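PDB 6J3A: gamma-glutamyltranspeptidase from Streptomyces lincolnensis, which belongs to the gamma-glutamyltranspeptidase family of N-terminal nucleophile hydrolases and, as a homologue of LmbA, probably cleaves gamma-glutamyl-type amide bonds or transfers the acyl group. Local coordinates for residues A[151-156]-A[174-179]; A[223-228]-A[452-457]; A[282-287]-A[329-334]; A[537-542]-A[556-561]. All blocks are in the same frame, centred on the assembly; numbering follows the deposited sequence.

Contact 1. Residues A[151-156]-A[174-179]; sequences TVETVR and GKAPRP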
loop_
_atom_site.group_PDB
_atom_site.type_symbol
_atom_site.label_atom_id
_atom_site.label_comp_id
_atom_site.label_asym_id
_atom_site.label_seq_id
_atom_site.Cartn_x
_atom_site.Cartn_y
_atom_site.Cartn_z
ATOM N N THR A 151 -1.828 19.608 15.117
ATOM C CA THR A 151 -0.581 20.034 15.772
ATOM C C THR A 151 -0.473 21.550 15.805
ATOM O O THR A 151 -0.245 22.133 16.853
ATOM C CB THR A 151 0.695 19.479 15.087
ATOM O OG1 THR A 151 0.712 18.051 15.147
ATOM C CG2 THR A 151 1.957 19.979 15.782
ATOM N N VAL A 152 -0.617 22.177 14.646
ATOM C CA VAL A 152 -0.643 23.638 14.558
ATOM C C VAL A 152 -1.651 24.226 15.557
ATOM O O VAL A 152 -1.300 25.126 16.317
ATOM C CB VAL A 152 -0.942 24.116 13.122
ATOM C CG1 VAL A 152 -1.206 25.615 13.080
ATOM C CG2 VAL A 152 0.223 23.787 12.196
ATOM N N GLU A 153 -2.878 23.703 15.581
ATOM C CA GLU A 153 -3.906 24.198 16.524
ATOM C C GLU A 153 -3.466 24.142 18.002
ATOM O O GLU A 153 -3.881 24.982 18.790
ATOM C CB GLU A 153 -5.251 23.464 16.356
ATOM C CG GLU A 153 -6.034 23.768 15.069
ATOM C CD GLU A 153 -6.563 25.189 14.962
ATOM O OE1 GLU A 153 -6.476 25.955 15.943
ATOM O OE2 GLU A 153 -7.073 25.543 13.875
ATOM N N THR A 154 -2.618 23.178 18.360
ATOM C CA THR A 154 -2.073 23.064 19.729
ATOM C C THR A 154 -1.197 24.251 20.172
ATOM O O THR A 154 -1.093 24.546 21.368
ATOM C CB THR A 154 -1.187 21.804 19.931
ATOM O OG1 THR A 154 -0.013 21.872 19.106
ATOM C CG2 THR A 154 -1.943 20.537 19.637
ATOM N N VAL A 155 -0.539 24.877 19.198
ATOM C CA VAL A 155 0.376 25.997 19.423
ATOM C C VAL A 155 -0.140 27.231 18.700
ATOM O O VAL A 155 0.645 28.025 18.180
ATOM C CB VAL A 155 1.826 25.678 18.949
ATOM C CG1 VAL A 155 2.470 24.653 19.875
ATOM C CG2 VAL A 155 1.879 25.216 17.489
ATOM N N ARG A 156 -1.459 27.392 18.656
ATOM C CA ARG A 156 -2.054 28.524 17.943
ATOM C C ARG A 156 -1.717 29.824 18.658
ATOM O O ARG A 156 -1.239 30.772 18.036
ATOM C CB ARG A 156 -3.576 28.383 17.823
ATOM C CG ARG A 156 -4.235 29.558 17.108
ATOM C CD ARG A 156 -5.747 29.454 17.042
ATOM N NE ARG A 156 -6.174 28.766 15.832
ATOM C CZ ARG A 156 -6.155 29.278 14.598
ATOM N NH1 ARG A 156 -5.725 30.512 14.359
ATOM N NH2 ARG A 156 -6.562 28.536 13.580
ATOM N N GLY A 174 -4.843 33.360 9.665
ATOM C CA GLY A 174 -5.369 32.597 10.803
ATOM C C GLY A 174 -5.916 31.207 10.490
ATOM O O GLY A 174 -6.460 30.544 11.376
ATOM N N LYS A 175 -5.751 30.754 9.245
ATOM C CA LYS A 175 -6.288 29.477 8.780
ATOM C C LYS A 175 -5.233 28.384 8.941
ATOM O O LYS A 175 -4.192 28.398 8.269
ATOM C CB LYS A 175 -6.736 29.569 7.312
ATOM N N ALA A 176 -5.513 27.450 9.847
ATOM C CA ALA A 176 -4.699 26.251 10.025
ATOM C C ALA A 176 -4.838 25.300 8.820
ATOM O O ALA A 176 -5.833 25.379 8.084
ATOM C CB ALA A 176 -5.100 25.529 11.306
ATOM N N PRO A 177 -3.841 24.402 8.606
ATOM C CA PRO A 177 -3.945 23.379 7.560
ATOM C C PRO A 177 -5.142 22.458 7.762
ATOM O O PRO A 177 -5.414 22.031 8.885
ATOM C CB PRO A 177 -2.641 22.589 7.705
ATOM C CG PRO A 177 -1.682 23.558 8.281
ATOM C CD PRO A 177 -2.502 24.384 9.228
ATOM N N ARG A 178 -5.858 22.190 6.674
ATOM C CA ARG A 178 -7.023 21.301 6.699
ATOM C C ARG A 178 -6.768 20.106 5.766
ATOM O O ARG A 178 -6.222 20.278 4.666
ATOM C CB ARG A 178 -8.329 22.014 6.280
ATOM C CG ARG A 178 -8.301 23.538 6.229
ATOM C CD ARG A 178 -9.707 24.103 6.029
ATOM N N PRO A 179 -7.168 18.896 6.197
ATOM C CA PRO A 179 -7.092 17.778 5.275
ATOM C C PRO A 179 -8.061 17.964 4.104
ATOM O O PRO A 179 -9.049 18.701 4.206
ATOM C CB PRO A 179 -7.463 16.572 6.140
ATOM C CG PRO A 179 -8.226 17.118 7.284
ATOM C CD PRO A 179 -7.684 18.490 7.518
#
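Arg156, which opens helix 156-161 directly after helix 146-154 ends, binds the loop 174-179 by gripping a single carbonyl oxygen. Arg156 NH1 and NH2 both donate, end-on, to Gly174 O, with Arg156 NH2 at 3.0 Å from that oxygen; the oxygen lies close to the guanidinium plane, while both nitrogens reach it from the same face of the peptide plane. The chain leaves the backbone extended, and a turn at chi3 (-91°) swings the guanidinium across to the loop.

A two-pronged salt bridge to Glu153 holds this group in place. The carboxylate meets it side-on, Arg156 NE to Glu153 OE1 at 2.8 Å and Arg156 NH2 to Glu153 OE2 at 3.1 Å, each nitrogen on the syn side of its oxygen, which fixes the rotation of the guanidinium. NH2 is thus shared between carboxylate and carbonyl, and Glu160 adds a second acidic partner at NH1.

Apolar packing is slighter. Val152 sets CG2 against Pro177 CD at 4.1 Å, the two side chains crossing at about a right angle, and CG1 approaches the methyl of Ala176.

This is a side-on Glu-Arg salt bridge at the protein surface, its arginine binding end-on a carbonyl of the irregular segment that leads to helix 186-200.

Contact 2. Residues A[223-228]-A[452-457]; sequences EALVRQ and LGFPLG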
loop_
_atom_site.group_PDB
_atom_site.type_symbol
_atom_site.label_atom_id
_atom_site.label_comp_id
_atom_site.label_asym_id
_atom_site.label_seq_id
_atom_site.Cartn_x
_atom_site.Cartn_y
_atom_site.Cartn_z
ATOM N N GLU A 223 23.449 31.968 7.676
ATOM C CA GLU A 223 23.196 33.345 8.105
ATOM C C GLU A 223 21.838 33.484 8.785
ATOM O O GLU A 223 21.744 34.010 9.893
ATOM C CB GLU A 223 23.296 34.299 6.912
ATOM C CG GLU A 223 24.741 34.589 6.519
ATOM C CD GLU A 223 24.901 35.231 5.148
ATOM O OE1 GLU A 223 23.891 35.560 4.479
ATOM O OE2 GLU A 223 26.068 35.406 4.737
ATOM N N ALA A 224 20.806 32.977 8.124
ATOM C CA ALA A 224 19.433 33.040 8.633
ATOM C C ALA A 224 19.204 32.226 9.916
ATOM O O ALA A 224 18.467 32.646 10.814
ATOM C CB ALA A 224 18.468 32.585 7.552
ATOM N N LEU A 225 19.824 31.057 9.974
ATOM C CA LEU A 225 19.691 30.162 11.113
ATOM C C LEU A 225 20.285 30.791 12.364
ATOM O O LEU A 225 19.668 30.761 13.435
ATOM C CB LEU A 225 20.406 28.844 10.822
ATOM C CG LEU A 225 19.730 27.918 9.813
ATOM C CD1 LEU A 225 20.727 26.889 9.323
ATOM C CD2 LEU A 225 18.526 27.216 10.416
ATOM N N VAL A 226 21.486 31.354 12.211
ATOM C CA VAL A 226 22.178 32.055 13.298
ATOM C C VAL A 226 21.365 33.283 13.711
ATOM O O VAL A 226 21.051 33.462 14.888
ATOM C CB VAL A 226 23.616 32.463 12.896
ATOM C CG1 VAL A 226 24.303 33.263 13.998
ATOM C CG2 VAL A 226 24.458 31.228 12.611
ATOM N N ARG A 227 21.012 34.101 12.727
ATOM C CA ARG A 227 20.163 35.276 12.950
ATOM C C ARG A 227 18.899 34.939 13.767
ATOM O O ARG A 227 18.547 35.674 14.676
ATOM C CB ARG A 227 19.810 35.938 11.612
ATOM C CG ARG A 227 19.235 37.346 11.713
ATOM C CD ARG A 227 18.857 37.921 10.347
ATOM N NE ARG A 227 19.987 37.925 9.400
ATOM C CZ ARG A 227 20.035 37.324 8.200
ATOM N NH1 ARG A 227 19.003 36.643 7.697
ATOM N NH2 ARG A 227 21.145 37.418 7.471
ATOM N N GLN A 228 18.252 33.817 13.469
ATOM C CA GLN A 228 17.052 33.384 14.213
ATOM C C GLN A 228 17.386 32.921 15.622
ATOM O O GLN A 228 16.603 33.119 16.550
ATOM C CB GLN A 228 16.364 32.204 13.518
ATOM C CG GLN A 228 14.862 32.295 13.280
ATOM C CD GLN A 228 14.038 33.067 14.283
ATOM O OE1 GLN A 228 13.899 32.681 15.437
ATOM N NE2 GLN A 228 13.406 34.114 13.809
ATOM N N LEU A 452 13.771 31.186 5.438
ATOM C CA LEU A 452 13.927 29.780 5.035
ATOM C C LEU A 452 12.635 28.957 4.957
ATOM O O LEU A 452 12.497 28.098 4.080
ATOM C CB LEU A 452 14.912 29.084 5.962
ATOM C CG LEU A 452 16.302 29.707 6.025
ATOM C CD1 LEU A 452 17.154 28.840 6.936
ATOM C CD2 LEU A 452 16.972 29.897 4.658
ATOM N N GLY A 453 11.716 29.198 5.883
ATOM C CA GLY A 453 10.434 28.518 5.880
ATOM C C GLY A 453 10.329 27.392 6.883
ATOM O O GLY A 453 9.283 26.762 6.969
ATOM N N PHE A 454 11.393 27.133 7.640
ATOM C CA PHE A 454 11.388 26.055 8.640
ATOM C C PHE A 454 12.163 26.486 9.886
ATOM O O PHE A 454 12.996 27.385 9.798
ATOM C CB PHE A 454 11.980 24.755 8.068
ATOM C CG PHE A 454 13.347 24.928 7.473
ATOM C CD1 PHE A 454 14.486 24.847 8.266
ATOM C CD2 PHE A 454 13.498 25.191 6.116
ATOM C CE1 PHE A 454 15.747 25.015 7.708
ATOM C CE2 PHE A 454 14.758 25.358 5.559
ATOM C CZ PHE A 454 15.883 25.270 6.355
ATOM N N PRO A 455 11.903 25.833 11.042
ATOM C CA PRO A 455 12.582 26.153 12.288
ATOM C C PRO A 455 13.821 25.308 12.596
ATOM O O PRO A 455 14.090 24.303 11.947
ATOM C CB PRO A 455 11.508 25.854 13.334
ATOM C CG PRO A 455 10.721 24.730 12.749
ATOM C CD PRO A 455 10.877 24.789 11.255
ATOM N N LEU A 456 14.537 25.742 13.623
ATOM C CA LEU A 456 15.595 24.962 14.253
ATOM C C LEU A 456 15.053 23.821 15.123
ATOM O O LEU A 456 13.878 23.811 15.542
ATOM C CB LEU A 456 16.472 25.874 15.114
ATOM C CG LEU A 456 17.425 26.788 14.339
ATOM C CD1 LEU A 456 17.813 27.996 15.178
ATOM C CD2 LEU A 456 18.668 26.029 13.909
ATOM N N GLY A 457 15.949 22.877 15.401
ATOM C CA GLY A 457 15.621 21.677 16.158
ATOM C C GLY A 457 15.571 21.905 17.652
ATOM O O GLY A 457 15.684 23.036 18.114
#
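Helix 220-229 and segment 452-457 approach with a CA-CA distance of 7.3 Å both for Ala224 with Leu452 and for Leu225 with Leu456, so the space between them is bridged chiefly by side chains. Ala224 and Leu452 make the first point of touch: the alanine methyl rests on the branch point of the leucine, Ala224 CB to Leu452 CG 3.9 Å, and is close to CD1 as well. Leu452 CD1 then meets Leu225 CG at 4.0 Å, so one methyl of Leu452 settles against two successive helix residues. Leu225 and Leu452 run at about a right angle to each other.

Leu225 is the central residue, with chi1 of -73° setting CG beside its own backbone N and carrying the fork toward the loop. The pattern is plain hydrophobic packing of a helix against a short beta hairpin, since strand 454-455 pairs antiparallel with 448-449, and Val449 of that partner also touches Ala224 and Leu225.

Beyond CG, Leu225 CD2 meets Leu456 CD2 at 3.7 Å, methyl against methyl, while Leu456 CD1 lies 3.8 Å from the backbone O of Leu225. Phe454 is a more distant neighbour, its CE1 4.5 Å from Leu225 CD2; its ring has one face occupied by Leu452 CB. Toward the start of the helix Leu452 touches Phe220 and Ile221, and toward its end Leu456 touches Ala229.

Contact 3. Residues A[282-287]-A[329-334]; sequences LLQQLA and DELLSA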
loop_
_atom_site.group_PDB
_atom_site.type_symbol
_atom_site.label_atom_id
_atom_site.label_comp_id
_atom_site.label_asym_id
_atom_site.label_seq_id
_atom_site.Cartn_x
_atom_site.Cartn_y
_atom_site.Cartn_z
ATOM N N LEU A 282 18.697 -1.673 22.181
ATOM C CA LEU A 282 18.113 -2.840 21.497
ATOM C C LEU A 282 19.055 -4.037 21.639
ATOM O O LEU A 282 18.641 -5.133 22.030
ATOM C CB LEU A 282 17.856 -2.541 20.005
ATOM C CG LEU A 282 16.914 -3.511 19.251
ATOM C CD1 LEU A 282 16.198 -2.830 18.085
ATOM C CD2 LEU A 282 17.622 -4.778 18.762
ATOM N N LEU A 283 20.327 -3.799 21.326
ATOM C CA LEU A 283 21.367 -4.812 21.433
ATOM C C LEU A 283 21.481 -5.344 22.883
ATOM O O LEU A 283 21.597 -6.550 23.091
ATOM C CB LEU A 283 22.713 -4.269 20.914
ATOM C CG LEU A 283 22.772 -3.600 19.525
ATOM C CD1 LEU A 283 24.163 -3.115 19.138
ATOM C CD2 LEU A 283 22.290 -4.566 18.472
ATOM N N GLN A 284 21.410 -4.455 23.871
ATOM C CA GLN A 284 21.434 -4.863 25.290
ATOM C C GLN A 284 20.244 -5.735 25.662
ATOM O O GLN A 284 20.371 -6.660 26.459
ATOM C CB GLN A 284 21.492 -3.648 26.222
ATOM C CG GLN A 284 22.883 -3.038 26.340
ATOM C CD GLN A 284 23.104 -2.257 27.614
ATOM O OE1 GLN A 284 23.485 -1.091 27.566
ATOM N NE2 GLN A 284 22.871 -2.894 28.766
ATOM N N GLN A 285 19.093 -5.441 25.075
ATOM C CA GLN A 285 17.906 -6.267 25.280
ATOM C C GLN A 285 18.068 -7.692 24.736
ATOM O O GLN A 285 17.572 -8.648 25.340
ATOM C CB GLN A 285 16.678 -5.591 24.679
ATOM C CG GLN A 285 16.184 -4.417 25.509
ATOM C CD GLN A 285 15.093 -3.636 24.803
ATOM O OE1 GLN A 285 13.919 -3.967 24.910
ATOM N NE2 GLN A 285 15.480 -2.599 24.076
ATOM N N LEU A 286 18.777 -7.813 23.615
ATOM C CA LEU A 286 19.060 -9.100 22.978
ATOM C C LEU A 286 20.065 -9.906 23.779
ATOM O O LEU A 286 19.895 -11.118 23.964
ATOM C CB LEU A 286 19.628 -8.887 21.570
ATOM C CG LEU A 286 18.681 -8.398 20.486
ATOM C CD1 LEU A 286 19.466 -8.065 19.230
ATOM C CD2 LEU A 286 17.632 -9.447 20.183
ATOM N N ALA A 287 21.120 -9.225 24.229
ATOM C CA ALA A 287 22.115 -9.821 25.126
ATOM C C ALA A 287 21.543 -10.316 26.461
ATOM O O ALA A 287 22.070 -11.245 27.061
ATOM C CB ALA A 287 23.232 -8.835 25.382
ATOM N N ASP A 329 31.198 -2.756 25.068
ATOM C CA ASP A 329 31.696 -4.146 25.030
ATOM C C ASP A 329 31.308 -4.913 26.281
ATOM O O ASP A 329 30.813 -6.030 26.199
ATOM C CB ASP A 329 33.218 -4.186 24.907
ATOM C CG ASP A 329 33.726 -3.518 23.648
ATOM O OD1 ASP A 329 32.968 -3.408 22.657
ATOM O OD2 ASP A 329 34.901 -3.094 23.661
ATOM N N GLU A 330 31.533 -4.290 27.432
ATOM C CA GLU A 330 31.202 -4.885 28.727
ATOM C C GLU A 330 29.693 -5.042 28.946
ATOM O O GLU A 330 29.243 -6.068 29.454
ATOM C CB GLU A 330 31.871 -4.080 29.858
ATOM C CG GLU A 330 33.386 -4.288 29.885
ATOM C CD GLU A 330 34.161 -3.180 30.572
ATOM O OE1 GLU A 330 34.920 -2.476 29.880
ATOM O OE2 GLU A 330 34.026 -3.014 31.795
ATOM N N LEU A 331 28.931 -4.036 28.528
ATOM C CA LEU A 331 27.466 -4.059 28.588
ATOM C C LEU A 331 26.820 -5.150 27.719
ATOM O O LEU A 331 25.738 -5.640 28.044
ATOM C CB LEU A 331 26.922 -2.679 28.208
ATOM C CG LEU A 331 27.164 -1.592 29.268
ATOM C CD1 LEU A 331 27.072 -0.204 28.647
ATOM C CD2 LEU A 331 26.199 -1.710 30.440
ATOM N N LEU A 332 27.493 -5.527 26.631
ATOM C CA LEU A 332 27.088 -6.658 25.776
ATOM C C LEU A 332 27.881 -7.963 25.984
ATOM O O LEU A 332 27.702 -8.925 25.232
ATOM C CB LEU A 332 27.210 -6.254 24.308
ATOM C CG LEU A 332 26.514 -4.955 23.914
ATOM C CD1 LEU A 332 26.857 -4.632 22.465
ATOM C CD2 LEU A 332 25.005 -5.033 24.142
ATOM N N SER A 333 28.748 -8.013 26.988
ATOM C CA SER A 333 29.504 -9.230 27.268
ATOM C C SER A 333 28.579 -10.245 27.926
ATOM O O SER A 333 27.600 -9.884 28.592
ATOM C CB SER A 333 30.705 -8.949 28.169
ATOM O OG SER A 333 30.292 -8.649 29.491
ATOM N N ALA A 334 28.903 -11.513 27.726
ATOM C CA ALA A 334 28.111 -12.608 28.279
ATOM C C ALA A 334 28.174 -12.609 29.804
ATOM O O ALA A 334 27.165 -12.816 30.490
ATOM C CB ALA A 334 28.620 -13.930 27.737
#
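Gln284 and Leu332 meet because each sets its CG beside its own backbone N, chi1 being -79° for the glutamine and -52° for the leucine, and each chain then runs out extended toward the other segment. Leu332 delivers a single methyl: Leu332 CD2 lies 3.6 Å from Gln284 CG, the two side chains crossing at about a right angle. Leu332 CD2 also sits 3.7 Å from Gln284 N and 4.0 Å from Leu283 CB, with the methyl of Ala287 completing its surroundings at a longer range. It rests, then, on the helix surface formed by Leu283, Gln284 and Ala287.

Beyond CG, the amide of Gln284 lies along Leu331. Gln284 OE1 is 3.8 Å from both CB and CD1 of Leu331, and Gln284 NE2 is 3.9 Å from Leu331 CD2, so the polar end is flanked by a hydrocarbon wall. Its polar needs are met elsewhere: Tyr320 OH bonds to OE1 and Asp315 to NE2, which together fix the rotation of the amide.

Leu332 is also where helix 328-331 gives way to the N-cap of the next: Ser333 OG returns to Glu330 O at 2.8 Å and caps Tyr336 N. Helix 280-288 packs on this turn and, through Leu283, Leu286 and Ala287, on strands 256-265 and 268-272, while helices 299-319 and 506-519 close in beside Gln285.

Contact 4. Residues A[537-542]-A[556-561]; sequences NWHNDS and SVTVEA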
loop_
_atom_site.group_PDB
_atom_site.type_symbol
_atom_site.label_atom_id
_atom_site.label_comp_id
_atom_site.label_asym_id
_atom_site.label_seq_id
_atom_site.Cartn_x
_atom_site.Cartn_y
_atom_site.Cartn_z
ATOM N N ASN A 537 1.558 -4.671 19.621
ATOM C CA ASN A 537 2.828 -4.189 20.152
ATOM C C ASN A 537 2.549 -3.489 21.484
ATOM O O ASN A 537 1.389 -3.260 21.847
ATOM C CB ASN A 537 3.509 -3.258 19.127
ATOM C CG ASN A 537 5.035 -3.298 19.194
ATOM O OD1 ASN A 537 5.598 -3.536 20.235
ATOM N ND2 ASN A 537 5.698 -3.062 18.069
ATOM N N TRP A 538 3.621 -3.202 22.223
ATOM C CA TRP A 538 3.533 -2.634 23.573
ATOM C C TRP A 538 4.810 -1.869 23.891
ATOM O O TRP A 538 5.803 -2.011 23.195
ATOM C CB TRP A 538 3.345 -3.751 24.615
ATOM C CG TRP A 538 4.584 -4.650 24.751
ATOM C CD1 TRP A 538 5.588 -4.540 25.679
ATOM C CD2 TRP A 538 4.950 -5.740 23.900
ATOM N NE1 TRP A 538 6.546 -5.505 25.463
ATOM C CE2 TRP A 538 6.180 -6.254 24.379
ATOM C CE3 TRP A 538 4.358 -6.340 22.779
ATOM C CZ2 TRP A 538 6.827 -7.337 23.775
ATOM C CZ3 TRP A 538 5.001 -7.429 22.180
ATOM C CH2 TRP A 538 6.225 -7.910 22.679
ATOM N N HIS A 539 4.779 -1.093 24.968
ATOM C CA HIS A 539 5.974 -0.412 25.499
ATOM C C HIS A 539 5.821 -0.189 26.984
ATOM O O HIS A 539 4.706 -0.231 27.496
ATOM C CB HIS A 539 6.197 0.940 24.817
ATOM C CG HIS A 539 5.219 2.005 25.224
ATOM N ND1 HIS A 539 5.552 3.045 26.067
ATOM C CD2 HIS A 539 3.923 2.200 24.889
ATOM C CE1 HIS A 539 4.502 3.830 26.228
ATOM N NE2 HIS A 539 3.500 3.337 25.527
ATOM N N ASN A 540 6.939 0.061 27.663
ATOM C CA ASN A 540 6.915 0.550 29.050
ATOM C C ASN A 540 7.449 1.978 29.147
ATOM O O ASN A 540 8.113 2.462 28.225
ATOM C CB ASN A 540 7.672 -0.404 29.987
ATOM C CG ASN A 540 9.180 -0.220 29.945
ATOM O OD1 ASN A 540 9.721 0.699 30.557
ATOM N ND2 ASN A 540 9.868 -1.124 29.262
ATOM N N ASP A 541 7.150 2.632 30.271
ATOM C CA ASP A 541 7.641 3.995 30.560
ATOM C C ASP A 541 8.331 4.071 31.927
ATOM O O ASP A 541 8.364 5.136 32.555
ATOM C CB ASP A 541 6.496 5.022 30.518
ATOM C CG ASP A 541 6.000 5.311 29.117
ATOM O OD1 ASP A 541 6.814 5.605 28.207
ATOM O OD2 ASP A 541 4.768 5.275 28.948
ATOM N N SER A 542 8.909 2.958 32.371
ATOM C CA SER A 542 9.545 2.884 33.690
ATOM C C SER A 542 11.038 3.225 33.614
ATOM O O SER A 542 11.903 2.408 33.896
ATOM C CB SER A 542 9.308 1.514 34.326
ATOM O OG SER A 542 9.690 1.527 35.684
ATOM N N SER A 556 5.045 1.172 34.712
ATOM C CA SER A 556 3.986 1.476 33.749
ATOM C C SER A 556 4.243 0.834 32.404
ATOM O O SER A 556 5.278 1.073 31.782
ATOM C CB SER A 556 3.843 2.979 33.550
ATOM O OG SER A 556 2.716 3.264 32.740
ATOM N N VAL A 557 3.273 0.049 31.943
ATOM C CA VAL A 557 3.357 -0.613 30.642
ATOM C C VAL A 557 2.064 -0.436 29.836
ATOM O O VAL A 557 0.958 -0.512 30.375
ATOM C CB VAL A 557 3.741 -2.100 30.806
ATOM C CG1 VAL A 557 2.593 -2.915 31.383
ATOM C CG2 VAL A 557 4.212 -2.678 29.484
ATOM N N THR A 558 2.219 -0.196 28.539
ATOM C CA THR A 558 1.084 0.114 27.671
ATOM C C THR A 558 0.957 -0.915 26.541
ATOM O O THR A 558 1.817 -0.986 25.667
ATOM C CB THR A 558 1.208 1.537 27.100
ATOM O OG1 THR A 558 1.370 2.466 28.179
ATOM C CG2 THR A 558 -0.031 1.932 26.279
ATOM N N VAL A 559 -0.128 -1.690 26.567
ATOM C CA VAL A 559 -0.448 -2.654 25.495
ATOM C C VAL A 559 -1.602 -2.162 24.619
ATOM O O VAL A 559 -2.456 -1.398 25.082
ATOM C CB VAL A 559 -0.800 -4.066 26.035
ATOM C CG1 VAL A 559 0.372 -4.644 26.816
ATOM C CG2 VAL A 559 -2.068 -4.063 26.888
ATOM N N GLU A 560 -1.627 -2.614 23.365
ATOM C CA GLU A 560 -2.750 -2.348 22.467
ATOM C C GLU A 560 -3.956 -3.162 22.914
ATOM O O GLU A 560 -3.814 -4.248 23.473
ATOM C CB GLU A 560 -2.403 -2.681 21.016
ATOM C CG GLU A 560 -1.390 -1.738 20.401
ATOM C CD GLU A 560 -1.127 -2.007 18.930
ATOM O OE1 GLU A 560 -1.275 -1.071 18.122
ATOM O OE2 GLU A 560 -0.759 -3.141 18.561
ATOM N N ALA A 561 -5.144 -2.632 22.644
ATOM C CA ALA A 561 -6.395 -3.288 23.028
ATOM C C ALA A 561 -6.595 -4.651 22.378
ATOM O O ALA A 561 -7.371 -5.446 22.895
ATOM C CB ALA A 561 -7.593 -2.392 22.722
#
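His539 and Thr558 lie side by side on the same face of the strand pair, pointing the same way, with the histidine ring oblique to the threonine. A chi1 of 73° places CG between the backbone N and carbonyl carbon, swinging the ring across to its neighbour, where His539 NE2 comes to 3.3 Å from Thr558 CB.

Trp538 and Asn540 point to the other face, with Val557 and Val559. Trp538 CB packs on Val559 CG1 at 3.8 Å, whereas the indole leads away from the partner strand to stack with His512.

The backbone is an antiparallel ladder, strand 538-540 forming the edge of a three-stranded mixed sheet whose centre is 556-560 and whose far strand is 577-581. His539 and Thr558 form the hydrogen-bonded pair, Thr558 N meeting His539 O at 2.7 Å in a nearly straight bond (178°). The reciprocal His539 N to Thr558 O bond is 3.0 Å, and Asp541 N to Ser556 O is 2.9 Å.

At the far end Glu560 reaches back with an extended chain: OE2 accepts Asn537 N from above the carboxylate plane, while OE1 is held by Arg608. Near Asp541, Asn540 OD1 accepts Ser542 N in an Asx turn.

Contacts 2, 3 and 4 are buried, and only contact 1 lies at the surface; its chemistry follows suit, with charged groups doing the work that leucines do in contact 2. Contacts 2 and 3 both pack a helix without a hydrogen bond between the segments, though contact 3 adds a buried amide satisfied from outside, and lies within the long chain excursion that contact 2 closes. Contact 4 depends instead on backbone hydrogen bonds between strands. Contacts 3 and 4 are neighbours, with nearest atoms about 7 Å apart, and both lean on helices 299-319 and 506-519. Contacts 1 and 2 lie across the centre of the chain from contact 3, their own centres about 21 Å apart.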